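Local coordinates for protein putative glycosyl hydrolase (Bacteroides thetaiotaomicron VPI-5482, PDB 3K11) that probably acts as a hydrolase on a glycosidic substrate, as a member of glycosyl hydrolase family 88, though its own substrate is not established, at residues P141-A147 against N172-I177; Y88-I92 against T152-L157; A70-R74 against D132-L136. All blocks are in the same frame, centred on the assembly; numbering follows the deposited sequence. Where two conformers were deposited one is given.

Contact 1: P141-A147 against N172-I177. With EDO (1,2-ethanediol), chain I.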
ATOM      1  N   PRO A 141      32.112  -6.577  27.563  1.00 26.29           N
ATOM      2  CA  PRO A 141      30.970  -6.142  26.785  1.00 26.20           C
ATOM      3  C   PRO A 141      30.274  -4.962  27.457  1.00 26.59           C
ATOM      4  O   PRO A 141      30.298  -4.861  28.682  1.00 25.76           O
ATOM      5  CB  PRO A 141      30.053  -7.371  26.777  1.00 25.82           C
ATOM      6  CG  PRO A 141      30.441  -8.151  27.979  1.00 25.72           C
ATOM      7  CD  PRO A 141      31.935  -7.940  28.089  1.00 28.45           C
ATOM      8  N   HIS A 142      29.741  -4.049  26.648  1.00 26.36           N
ATOM      9  CA  HIS A 142      29.007  -2.910  27.157  1.00 28.41           C
ATOM     10  C   HIS A 142      27.576  -2.790  26.659  1.00 28.06           C
ATOM     11  O   HIS A 142      26.892  -1.869  27.067  1.00 30.05           O
ATOM     12  CB  HIS A 142      29.750  -1.626  26.825  1.00 30.59           C
ATOM     13  CG  HIS A 142      31.061  -1.532  27.515  1.00 33.56           C
ATOM     14  ND1 HIS A 142      32.256  -1.479  26.841  1.00 43.97           N
ATOM     15  CD2 HIS A 142      31.368  -1.538  28.828  1.00 36.32           C
ATOM     16  CE1 HIS A 142      33.246  -1.436  27.715  1.00 35.08           C
ATOM     17  NE2 HIS A 142      32.735  -1.474  28.926  1.00 35.30           N
ATOM     18  N   ALA A 143      27.102  -3.733  25.848  1.00 26.20           N
ATOM     19  CA  ALA A 143      25.759  -3.678  25.266  1.00 26.79           C
ATOM     20  C   ALA A 143      25.393  -5.098  24.921  1.00 26.49           C
ATOM     21  O   ALA A 143      26.266  -5.927  24.762  1.00 25.60           O
ATOM     22  CB  ALA A 143      25.757  -2.808  24.014  1.00 27.10           C
ATOM     23  N   LEU A 144      24.110  -5.405  24.820  1.00 26.38           N
ATOM     24  CA  LEU A 144      23.690  -6.755  24.474  1.00 26.64           C
ATOM     25  C   LEU A 144      24.272  -7.224  23.118  1.00 24.56           C
ATOM     26  O   LEU A 144      24.505  -8.438  22.920  1.00 26.14           O
ATOM     27  CB  LEU A 144      22.168  -6.847  24.445  1.00 23.78           C
ATOM     28  CG  LEU A 144      21.396  -6.673  25.727  1.00 21.43           C
ATOM     29  CD1 LEU A 144      19.944  -6.805  25.348  1.00 22.25           C
ATOM     30  CD2 LEU A 144      21.806  -7.767  26.721  1.00 21.21           C
ATOM     31  N   ASP A 145      24.507  -6.261  22.219  0.60 25.30           N
ATOM     32  CA  ASP A 145      25.189  -6.490  20.915  0.60 26.13           C
ATOM     33  C   ASP A 145      26.537  -7.095  21.037  0.60 25.58           C
ATOM     34  O   ASP A 145      27.026  -7.691  20.082  0.60 27.77           O
ATOM     35  CB  ASP A 145      25.516  -5.178  20.213  0.60 27.24           C
ATOM     36  CG  ASP A 145      24.343  -4.543  19.596  0.60 31.43           C
ATOM     37  OD1 ASP A 145      23.264  -5.160  19.574  0.60 30.10           O
ATOM     38  OD2 ASP A 145      24.529  -3.418  19.103  0.60 34.40           O
ATOM     39  N   ASP A 146      27.156  -6.875  22.183  1.00 22.88           N
ATOM     40  CA  ASP A 146      28.522  -7.374  22.452  1.00 22.39           C
ATOM     41  C   ASP A 146      28.504  -8.760  23.053  1.00 25.23           C
ATOM     42  O   ASP A 146      29.564  -9.309  23.257  1.00 25.48           O
ATOM     43  CB  ASP A 146      29.220  -6.462  23.465  1.00 23.18           C
ATOM     44  CG  ASP A 146      29.519  -5.080  22.930  1.00 25.72           C
ATOM     45  OD1 ASP A 146      29.613  -4.917  21.690  1.00 25.90           O
ATOM     46  OD2 ASP A 146      29.738  -4.171  23.766  1.00 27.86           O
ATOM     47  N   ALA A 147      27.328  -9.336  23.354  1.00 24.13           N
ATOM     48  CA  ALA A 147      27.264 -10.532  24.182  1.00 23.92           C
ATOM     49  C   ALA A 147      26.251 -11.580  23.817  1.00 25.41           C
ATOM     50  O   ALA A 147      26.553 -12.773  23.803  1.00 23.92           O
ATOM     51  CB  ALA A 147      27.032 -10.114  25.672  1.00 23.55           C
ATOM     52  N   ASN A 172      30.932 -14.718  31.782  1.00 23.46           N
ATOM     53  CA  ASN A 172      31.246 -13.291  31.640  1.00 24.44           C
ATOM     54  C   ASN A 172      30.176 -12.566  30.828  1.00 26.64           C
ATOM     55  O   ASN A 172      29.719 -11.502  31.170  1.00 25.56           O
ATOM     56  CB  ASN A 172      32.603 -13.137  30.954  1.00 26.92           C
ATOM     57  CG  ASN A 172      33.097 -11.708  30.927  1.00 28.19           C
ATOM     58  OD1 ASN A 172      33.165 -11.068  31.964  1.00 28.45           O
ATOM     59  ND2 ASN A 172      33.471 -11.213  29.748  1.00 26.00           N
ATOM     60  N   TYR A 173      29.831 -13.139  29.695  1.00 24.58           N
ATOM     61  CA  TYR A 173      28.806 -12.565  28.850  1.00 23.23           C
ATOM     62  C   TYR A 173      27.483 -12.473  29.588  1.00 25.23           C
ATOM     63  O   TYR A 173      26.799 -11.431  29.589  1.00 23.11           O
ATOM     64  CB  TYR A 173      28.620 -13.441  27.633  1.00 24.11           C
ATOM     65  CG  TYR A 173      29.594 -13.245  26.474  1.00 24.28           C
ATOM     66  CD1 TYR A 173      30.012 -11.988  26.068  1.00 22.62           C
ATOM     67  CD2 TYR A 173      29.987 -14.336  25.712  1.00 28.33           C
ATOM     68  CE1 TYR A 173      30.846 -11.833  24.950  1.00 24.89           C
ATOM     69  CE2 TYR A 173      30.814 -14.204  24.633  1.00 27.29           C
ATOM     70  CZ  TYR A 173      31.246 -12.953  24.247  1.00 25.59           C
ATOM     71  OH  TYR A 173      32.031 -12.839  23.105  1.00 28.03           O
ATOM     72  N   PHE A 174      27.104 -13.558  30.228  1.00 25.22           N
ATOM     73  CA  PHE A 174      25.779 -13.588  30.874  1.00 26.37           C
ATOM     74  C   PHE A 174      25.718 -12.720  32.119  1.00 24.97           C
ATOM     75  O   PHE A 174      24.705 -12.113  32.401  1.00 26.12           O
ATOM     76  CB  PHE A 174      25.339 -14.996  31.243  1.00 23.69           C
ATOM     77  CG  PHE A 174      23.857 -15.094  31.425  1.00 25.06           C
ATOM     78  CD1 PHE A 174      23.032 -15.033  30.334  1.00 26.45           C
ATOM     79  CD2 PHE A 174      23.298 -15.109  32.686  1.00 24.72           C
ATOM     80  CE1 PHE A 174      21.671 -15.056  30.487  1.00 31.17           C
ATOM     81  CE2 PHE A 174      21.942 -15.167  32.850  1.00 25.95           C
ATOM     82  CZ  PHE A 174      21.118 -15.135  31.749  1.00 26.17           C
ATOM     83  N   ASP A 175      26.811 -12.626  32.855  1.00 23.59           N
ATOM     84  CA  ASP A 175      26.833 -11.698  33.976  1.00 24.13           C
ATOM     85  C   ASP A 175      26.523 -10.294  33.464  1.00 23.38           C
ATOM     86  O   ASP A 175      25.735  -9.544  34.070  1.00 25.95           O
ATOM     87  CB  ASP A 175      28.189 -11.692  34.634  1.00 24.43           C
ATOM     88  CG  ASP A 175      28.282 -10.686  35.810  1.00 33.10           C
ATOM     89  OD1 ASP A 175      27.388 -10.625  36.645  1.00 37.10           O
ATOM     90  OD2 ASP A 175      29.279  -9.981  35.898  1.00 42.46           O
ATOM     91  N   PHE A 176      27.151  -9.907  32.351  1.00 25.30           N
ATOM     92  CA  PHE A 176      26.800  -8.600  31.750  1.00 22.04           C
ATOM     93  C   PHE A 176      25.304  -8.485  31.407  1.00 26.23           C
ATOM     94  O   PHE A 176      24.638  -7.503  31.743  1.00 22.73           O
ATOM     95  CB  PHE A 176      27.625  -8.238  30.508  1.00 25.13           C
ATOM     96  CG  PHE A 176      27.101  -6.998  29.857  1.00 20.72           C
ATOM     97  CD1 PHE A 176      27.468  -5.758  30.336  1.00 24.14           C
ATOM     98  CD2 PHE A 176      26.180  -7.079  28.848  1.00 26.81           C
ATOM     99  CE1 PHE A 176      26.909  -4.626  29.786  1.00 24.45           C
ATOM    100  CE2 PHE A 176      25.603  -5.931  28.331  1.00 27.08           C
ATOM    101  CZ  PHE A 176      25.956  -4.734  28.831  1.00 23.18           C
ATOM    102  N   ILE A 177      24.799  -9.453  30.666  1.00 25.16           N
ATOM    103  CA  ILE A 177      23.413  -9.420  30.210  1.00 25.88           C
ATOM    104  C   ILE A 177      22.458  -9.272  31.372  1.00 25.94           C
ATOM    105  O   ILE A 177      21.587  -8.379  31.378  1.00 27.06           O
ATOM    106  CB  ILE A 177      23.079 -10.699  29.385  1.00 23.54           C
ATOM    107  CG1 ILE A 177      23.884 -10.699  28.071  1.00 24.64           C
ATOM    108  CG2 ILE A 177      21.551 -10.847  29.076  1.00 22.00           C
ATOM    109  CD1 ILE A 177      23.915 -12.037  27.385  1.00 26.09           C
TER
HETATM  110  C1  EDO I   8      22.084  -4.016  16.866  1.00 30.18           C
HETATM  111  O1  EDO I   8      21.163  -4.343  17.901  1.00 28.96           O
HETATM  112  C2  EDO I   8      22.069  -2.510  16.693  1.00 34.44           C
HETATM  113  O2  EDO I   8      22.939  -1.980  17.665  1.00 32.74           O
HETATM  114  O   HOH W   1      31.686 -10.455  21.911  1.00 23.15           O
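P141 slides alongside the F176 side chain in the opposite direction. Its CG lies 3.8 Å from F176 CB. The carbonyl carbon of P141 stands over one face of the F176 ring, offset toward the rim. P141 CD also borders the amide of N172, whose ND2 is hydrogen-bonded to L139 O, just before the segment 141-147. The F176 ring reaches in under the turn because CG is anti to the backbone N (chi1 173°). Its tip, CZ, comes within 3.3 Å of H142 C, and A143 N meets it at a like distance, both obliquely. The H142 side chain starts away from the helix, but its backbone is pinned. H142 N gives a hydrogen bond of 2.9 Å to D146 OD2, nearly straight at 169° and on the anti lone pair. D146 OD1 bonds Q137. L144 has its backbone N at the edge of the F176 ring. Its CD2 meets I177 CG1 at 3.8 Å, the two side chains crossing at about a right angle. The loop between helices 133-139 and 148-160 is thus packed on helix 167-180, within what the family suggests is an (alpha/alpha)6 barrel of the six-hairpin type. D145 is turned away from the helix. It has two conformers, so its bonds to an ethanediol, probably from the crystallisation liquor, are doubtful. D146 meets Y173 through its carbonyl: D146 O lies 3.3 Å from Y173 CE1. A water lies between D146 O and Y173 OH and links the two. A147, the N-cap residue of helix 148-160, puts CB 3.5 Å from Y173 CD1, with I177 CG1 also nearby. A147 O lies above one face of the Y173 ring, toward its rim.

Contact 2: Y88-I92 against T152-L157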
ATOM      1  N   TYR A  88      27.223 -18.678  14.077  1.00 21.74           N
ATOM      2  CA  TYR A  88      27.526 -19.871  14.876  1.00 22.79           C
ATOM      3  C   TYR A  88      26.271 -20.717  15.151  1.00 24.30           C
ATOM      4  O   TYR A  88      26.305 -21.944  15.048  1.00 26.09           O
ATOM      5  CB  TYR A  88      28.182 -19.493  16.202  1.00 25.44           C
ATOM      6  CG  TYR A  88      29.536 -18.838  16.056  1.00 24.68           C
ATOM      7  CD1 TYR A  88      30.558 -19.448  15.321  1.00 27.65           C
ATOM      8  CD2 TYR A  88      29.808 -17.628  16.677  1.00 25.03           C
ATOM      9  CE1 TYR A  88      31.794 -18.831  15.186  1.00 25.41           C
ATOM     10  CE2 TYR A  88      31.047 -17.007  16.540  1.00 24.45           C
ATOM     11  CZ  TYR A  88      32.039 -17.619  15.815  1.00 26.79           C
ATOM     12  OH  TYR A  88      33.274 -17.006  15.672  1.00 27.14           O
ATOM     13  N   SER A  89      25.174 -20.064  15.539  1.00 22.67           N
ATOM     14  CA  SER A  89      23.893 -20.777  15.747  1.00 23.87           C
ATOM     15  C   SER A  89      23.413 -21.442  14.470  1.00 24.13           C
ATOM     16  O   SER A  89      22.935 -22.587  14.505  1.00 24.95           O
ATOM     17  CB  SER A  89      22.788 -19.847  16.323  1.00 22.44           C
ATOM     18  OG  SER A  89      22.881 -19.725  17.756  1.00 24.91           O
ATOM     19  N   ALA A  90      23.541 -20.736  13.350  1.00 24.24           N
ATOM     20  CA  ALA A  90      23.181 -21.296  12.038  1.00 25.31           C
ATOM     21  C   ALA A  90      23.912 -22.586  11.716  1.00 25.25           C
ATOM     22  O   ALA A  90      23.318 -23.584  11.236  1.00 26.70           O
ATOM     23  CB  ALA A  90      23.449 -20.264  10.955  1.00 24.29           C
ATOM     24  N   LEU A  91      25.221 -22.574  11.944  1.00 24.33           N
ATOM     25  CA  LEU A  91      26.071 -23.741  11.631  1.00 25.57           C
ATOM     26  C   LEU A  91      25.843 -24.915  12.563  1.00 26.82           C
ATOM     27  O   LEU A  91      25.923 -26.086  12.132  1.00 26.08           O
ATOM     28  CB  LEU A  91      27.542 -23.309  11.625  1.00 26.07           C
ATOM     29  CG  LEU A  91      27.925 -22.428  10.418  1.00 24.87           C
ATOM     30  CD1 LEU A  91      29.329 -21.800  10.622  1.00 20.44           C
ATOM     31  CD2 LEU A  91      27.789 -23.192   9.055  1.00 23.49           C
ATOM     32  N   ILE A  92      25.544 -24.637  13.835  1.00 22.74           N
ATOM     33  CA  ILE A  92      25.126 -25.695  14.752  1.00 24.60           C
ATOM     34  C   ILE A  92      23.875 -26.364  14.186  1.00 25.99           C
ATOM     35  O   ILE A  92      23.752 -27.589  14.126  1.00 25.84           O
ATOM     36  CB  ILE A  92      24.882 -25.143  16.164  1.00 26.69           C
ATOM     37  CG1 ILE A  92      26.191 -24.693  16.812  1.00 27.22           C
ATOM     38  CG2 ILE A  92      24.171 -26.195  17.094  1.00 23.80           C
ATOM     39  CD1 ILE A  92      25.970 -23.749  18.015  1.00 23.92           C
ATOM     40  N   THR A 152      24.638 -17.140  23.323  1.00 22.60           N
ATOM     41  CA  THR A 152      23.600 -18.105  23.000  1.00 23.18           C
ATOM     42  C   THR A 152      24.185 -19.304  22.275  1.00 23.64           C
ATOM     43  O   THR A 152      23.902 -20.458  22.633  1.00 22.44           O
ATOM     44  CB  THR A 152      22.504 -17.442  22.169  1.00 24.71           C
ATOM     45  OG1 THR A 152      21.901 -16.397  22.963  1.00 24.59           O
ATOM     46  CG2 THR A 152      21.401 -18.421  21.710  1.00 25.10           C
ATOM     47  N   ALA A 153      24.942 -19.047  21.216  1.00 24.23           N
ATOM     48  CA  ALA A 153      25.580 -20.141  20.454  1.00 24.19           C
ATOM     49  C   ALA A 153      26.553 -20.984  21.280  1.00 22.23           C
ATOM     50  O   ALA A 153      26.621 -22.212  21.106  1.00 23.55           O
ATOM     51  CB  ALA A 153      26.280 -19.585  19.229  1.00 22.62           C
HETATM   52  N   MSE A 154      27.315 -20.338  22.173  1.00 23.41           N
HETATM   53  CA  MSE A 154      28.271 -21.048  23.028  1.00 23.07           C
HETATM   54  C   MSE A 154      27.549 -21.976  23.992  1.00 23.37           C
HETATM   55  O   MSE A 154      27.982 -23.084  24.205  1.00 23.77           O
HETATM   56  CB  MSE A 154      29.132 -20.068  23.810  1.00 25.01           C
HETATM   57  CG  MSE A 154      30.170 -19.398  22.935  1.00 26.67           C
HETATM   58 SE   MSE A 154      31.252 -18.164  24.006  0.75 22.54          SE
HETATM   59  CE  MSE A 154      32.495 -17.672  22.621  1.00 24.94           C
ATOM     60  N   ILE A 155      26.440 -21.501  24.586  1.00 22.02           N
ATOM     61  CA  ILE A 155      25.599 -22.375  25.421  1.00 22.17           C
ATOM     62  C   ILE A 155      25.073 -23.579  24.619  1.00 23.16           C
ATOM     63  O   ILE A 155      25.237 -24.731  25.026  1.00 24.15           O
ATOM     64  CB  ILE A 155      24.432 -21.596  26.020  1.00 24.28           C
ATOM     65  CG1 ILE A 155      24.941 -20.588  27.069  1.00 23.09           C
ATOM     66  CG2 ILE A 155      23.436 -22.550  26.690  1.00 22.92           C
ATOM     67  CD1 ILE A 155      23.880 -19.399  27.323  1.00 20.47           C
ATOM     68  N   LYS A 156      24.528 -23.320  23.427  1.00 23.82           N
ATOM     69  CA  LYS A 156      24.010 -24.382  22.600  1.00 22.49           C
ATOM     70  C   LYS A 156      25.029 -25.464  22.314  1.00 23.90           C
ATOM     71  O   LYS A 156      24.745 -26.657  22.463  1.00 25.51           O
ATOM     72  CB  LYS A 156      23.497 -23.830  21.288  1.00 23.88           C
ATOM     73  CG  LYS A 156      22.191 -23.052  21.391  1.00 23.49           C
ATOM     74  CD  LYS A 156      21.949 -22.342  20.090  1.00 28.86           C
ATOM     75  CE  LYS A 156      20.582 -21.687  19.990  1.00 24.18           C
ATOM     76  NZ  LYS A 156      20.399 -20.961  18.691  1.00 23.44           N
ATOM     77  N   LEU A 157      26.243 -25.070  21.948  1.00 26.50           N
ATOM     78  CA  LEU A 157      27.249 -26.081  21.629  1.00 25.39           C
ATOM     79  C   LEU A 157      27.813 -26.755  22.877  1.00 24.83           C
ATOM     80  O   LEU A 157      28.025 -27.963  22.891  1.00 27.97           O
ATOM     81  CB  LEU A 157      28.368 -25.509  20.757  1.00 24.10           C
ATOM     82  CG  LEU A 157      29.319 -26.555  20.126  1.00 27.27           C
ATOM     83  CD1 LEU A 157      28.537 -27.581  19.303  1.00 24.03           C
ATOM     84  CD2 LEU A 157      30.337 -25.851  19.226  1.00 23.15           C
TER
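S89 and K156 make the polar link between the two helices. K156 NZ gives a hydrogen bond of 2.9 Å to S89 OG. The lysine chain is extended beyond CG, and its CD and CE also run near the hydroxyl. Beside this pair the helices touch through small groups. A153 CB lies 3.6 Å from Y88 CB and is close to S89 OG as well, and here the CA atoms of S89 and A153 are only 5.0 Å apart. One turn on, I92 CD1 is 3.5 Å from A153 O; the side chain crosses that of L157 obliquely, with CD1 4.0 Å from L157 CB. CG1 of I92 is anti to the carbonyl carbon (chi1 -68°), and with the chain extended beyond it, CD1 reaches the other helix. Further out, K156 NZ forms a salt bridge to E277, so one ammonium group serves both S89 and a carboxylate. A leucine in its place would probably leave E277 without this counter-charge and S89 without this donor. The Y88 ring leads away to W84 and F111, with its OH on L79 O. The axes of the two segments run near parallel, 27° apart, consistent with neighbouring inner helices of an (alpha/alpha)6 barrel.

Contact 3: A70-R74 against D132-L136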
ATOM      1  N   ALA A  70      49.674  -7.675  19.505  1.00 26.08           N
ATOM      2  CA  ALA A  70      48.883  -8.836  19.068  1.00 25.39           C
ATOM      3  C   ALA A  70      47.438  -8.452  18.784  1.00 25.66           C
ATOM      4  O   ALA A  70      46.839  -7.648  19.537  1.00 22.53           O
ATOM      5  CB  ALA A  70      48.939  -9.938  20.136  1.00 24.80           C
ATOM      6  N   GLN A  71      46.873  -9.013  17.694  1.00 20.95           N
ATOM      7  CA  GLN A  71      45.478  -8.858  17.407  1.00 22.62           C
ATOM      8  C   GLN A  71      44.987 -10.118  16.702  1.00 21.98           C
ATOM      9  O   GLN A  71      45.777 -10.866  16.134  1.00 22.06           O
ATOM     10  CB  GLN A  71      45.224  -7.653  16.521  1.00 22.20           C
ATOM     11  CG  GLN A  71      45.842  -7.778  15.147  1.00 22.18           C
ATOM     12  CD  GLN A  71      45.471  -6.660  14.208  1.00 29.98           C
ATOM     13  OE1 GLN A  71      44.963  -5.609  14.625  1.00 28.12           O
ATOM     14  NE2 GLN A  71      45.699  -6.890  12.922  1.00 25.50           N
ATOM     15  N   LEU A  72      43.691 -10.316  16.697  1.00 23.04           N
ATOM     16  CA  LEU A  72      43.114 -11.378  15.883  1.00 23.31           C
ATOM     17  C   LEU A  72      43.339 -10.976  14.421  1.00 23.48           C
ATOM     18  O   LEU A  72      43.161  -9.806  14.057  1.00 22.73           O
ATOM     19  CB  LEU A  72      41.626 -11.510  16.181  1.00 24.71           C
ATOM     20  CG  LEU A  72      41.207 -11.840  17.624  1.00 24.61           C
ATOM     21  CD1 LEU A  72      39.738 -12.017  17.711  1.00 23.41           C
ATOM     22  CD2 LEU A  72      41.984 -13.098  18.103  1.00 21.50           C
ATOM     23  N   GLU A  73      43.750 -11.920  13.597  1.00 22.52           N
ATOM     24  CA  GLU A  73      43.953 -11.654  12.175  1.00 22.20           C
ATOM     25  C   GLU A  73      42.656 -11.130  11.567  1.00 22.86           C
ATOM     26  O   GLU A  73      41.571 -11.704  11.791  1.00 24.24           O
ATOM     27  CB  GLU A  73      44.397 -12.943  11.453  1.00 23.89           C
ATOM     28  CG  GLU A  73      44.628 -12.696   9.977  1.00 23.87           C
ATOM     29  CD  GLU A  73      45.089 -13.890   9.230  1.00 25.80           C
ATOM     30  OE1 GLU A  73      45.091 -14.989   9.801  1.00 24.77           O
ATOM     31  OE2 GLU A  73      45.404 -13.719   8.034  1.00 27.81           O
ATOM     32  N   ARG A  74      42.737 -10.056  10.786  1.00 22.23           N
ATOM     33  CA  ARG A  74      41.534  -9.471  10.264  1.00 22.22           C
ATOM     34  C   ARG A  74      41.150 -10.113   8.942  1.00 25.64           C
ATOM     35  O   ARG A  74      41.833  -9.933   7.950  1.00 28.58           O
ATOM     36  CB  ARG A  74      41.736  -7.979  10.069  1.00 23.59           C
ATOM     37  CG  ARG A  74      42.195  -7.216  11.294  1.00 27.41           C
ATOM     38  CD  ARG A  74      41.221  -7.307  12.343  1.00 27.48           C
ATOM     39  NE  ARG A  74      41.342  -6.287  13.391  1.00 28.59           N
ATOM     40  CZ  ARG A  74      41.475  -6.515  14.698  1.00 30.88           C
ATOM     41  NH1 ARG A  74      41.700  -7.731  15.188  1.00 27.12           N
ATOM     42  NH2 ARG A  74      41.411  -5.499  15.533  1.00 30.49           N
ATOM     43  N   ASP A 132      43.692  -5.472  21.649  1.00 27.79           N
ATOM     44  CA  ASP A 132      42.805  -5.550  20.471  1.00 25.65           C
ATOM     45  C   ASP A 132      41.384  -5.166  20.867  1.00 27.05           C
ATOM     46  O   ASP A 132      40.767  -5.776  21.737  1.00 27.15           O
ATOM     47  CB  ASP A 132      42.866  -6.990  19.958  1.00 26.67           C
ATOM     48  CG  ASP A 132      42.144  -7.211  18.651  1.00 29.47           C
ATOM     49  OD1 ASP A 132      41.395  -6.333  18.191  1.00 24.53           O
ATOM     50  OD2 ASP A 132      42.314  -8.318  18.108  1.00 25.22           O
ATOM     51  N   SER A 133      40.841  -4.156  20.210  1.00 27.72           N
ATOM     52  CA  SER A 133      39.458  -3.767  20.462  1.00 29.58           C
ATOM     53  C   SER A 133      38.464  -4.925  20.305  1.00 28.34           C
ATOM     54  O   SER A 133      37.404  -4.931  20.941  1.00 29.63           O
ATOM     55  CB  SER A 133      39.072  -2.646  19.519  1.00 31.30           C
ATOM     56  OG  SER A 133      39.152  -3.108  18.180  1.00 35.93           O
ATOM     57  N   GLN A 134      38.785  -5.927  19.478  1.00 26.49           N
ATOM     58  CA  GLN A 134      37.879  -7.072  19.322  1.00 25.39           C
ATOM     59  C   GLN A 134      37.850  -7.883  20.602  1.00 27.77           C
ATOM     60  O   GLN A 134      36.838  -8.507  20.957  1.00 28.55           O
ATOM     61  CB  GLN A 134      38.298  -7.950  18.129  1.00 24.92           C
ATOM     62  CG  GLN A 134      38.074  -7.263  16.781  1.00 29.14           C
ATOM     63  CD  GLN A 134      38.171  -8.214  15.588  1.00 25.37           C
ATOM     64  OE1 GLN A 134      38.023  -9.428  15.741  1.00 28.53           O
ATOM     65  NE2 GLN A 134      38.386  -7.653  14.388  1.00 25.66           N
ATOM     66  N   LEU A 135      38.969  -7.902  21.310  1.00 27.42           N
ATOM     67  CA  LEU A 135      39.017  -8.616  22.569  1.00 26.95           C
ATOM     68  C   LEU A 135      38.335  -7.850  23.688  1.00 28.36           C
ATOM     69  O   LEU A 135      37.793  -8.457  24.624  1.00 29.22           O
ATOM     70  CB  LEU A 135      40.454  -9.025  22.931  1.00 24.44           C
ATOM     71  CG  LEU A 135      40.778 -10.424  22.425  1.00 24.33           C
ATOM     72  CD1 LEU A 135      39.976 -11.467  23.212  1.00 22.99           C
ATOM     73  CD2 LEU A 135      40.661 -10.624  20.896  1.00 24.99           C
ATOM     74  N   LEU A 136      38.343  -6.530  23.612  1.00 26.69           N
ATOM     75  CA  LEU A 136      37.624  -5.763  24.607  1.00 29.60           C
ATOM     76  C   LEU A 136      36.107  -5.987  24.517  1.00 29.75           C
ATOM     77  O   LEU A 136      35.390  -5.876  25.518  1.00 30.81           O
ATOM     78  CB  LEU A 136      37.994  -4.267  24.521  1.00 31.11           C
ATOM     79  CG  LEU A 136      39.449  -3.984  24.947  1.00 31.21           C
ATOM     80  CD1 LEU A 136      39.701  -2.514  24.765  1.00 37.30           C
ATOM     81  CD2 LEU A 136      39.781  -4.413  26.373  1.00 37.63           C
TER
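The backbones come nearest at Q71 and D132, CA to CA 5.2 Å, where strand 70-72 passes the start of helix 133-139. The D132 carboxylate takes four hydrogen bonds. OD2 accepts from L72 N at 2.8 Å, nearly along the C-O axis, and from R74 NH1 on its syn side. OD1 accepts from R74 NH2 at 2.8 Å and from Q134 N at 2.9 Å, the two donors coming from opposite faces of the carboxylate. The bond from Q134 N caps the helix. R74 therefore grips D132 end-on in a two-nitrogen salt bridge, the planes 31° apart. R74 NH1 also bonds L72 O, which helps fix the guanidinium. One face of that group is stacked by the Q134 amide, with NE2 3.2 Å above the plane; Q71 OE1 lies over the centre of the opposite face. R74 also touches S9 of the second subunit. Away from the charges, L72 CG packs at 3.5 Å on L135 CD2, the side chains crossing at about a right angle. L72 also packs on F113 and L135 on F121, both of helix 101-128, while Q71 pairs with V52 in the neighbouring strand 51-53.

In the fold
From the N terminus, strand 70-72 is the first element used. Contact 3 closes the excursion through helices 82-98 and 101-128 by bringing the start of helix 133-139 back to the small three-stranded sheet. Contact 2 opens inside that span, on helix 82-98, and closes beyond it on helix 148-160, so contacts 2 and 3 cross. Contact 1 begins after contact 3 has closed, in the turn following helix 133-139, and ends on helix 167-180. It crosses contact 2 in turn. Contacts 1 and 2 also touch, where Y173 packs on M154. Contact 3 ties the sheet to helix 133-139; contacts 2 and 1 tie helix 148-160 and the loop before it to helices 82-98 and 167-180.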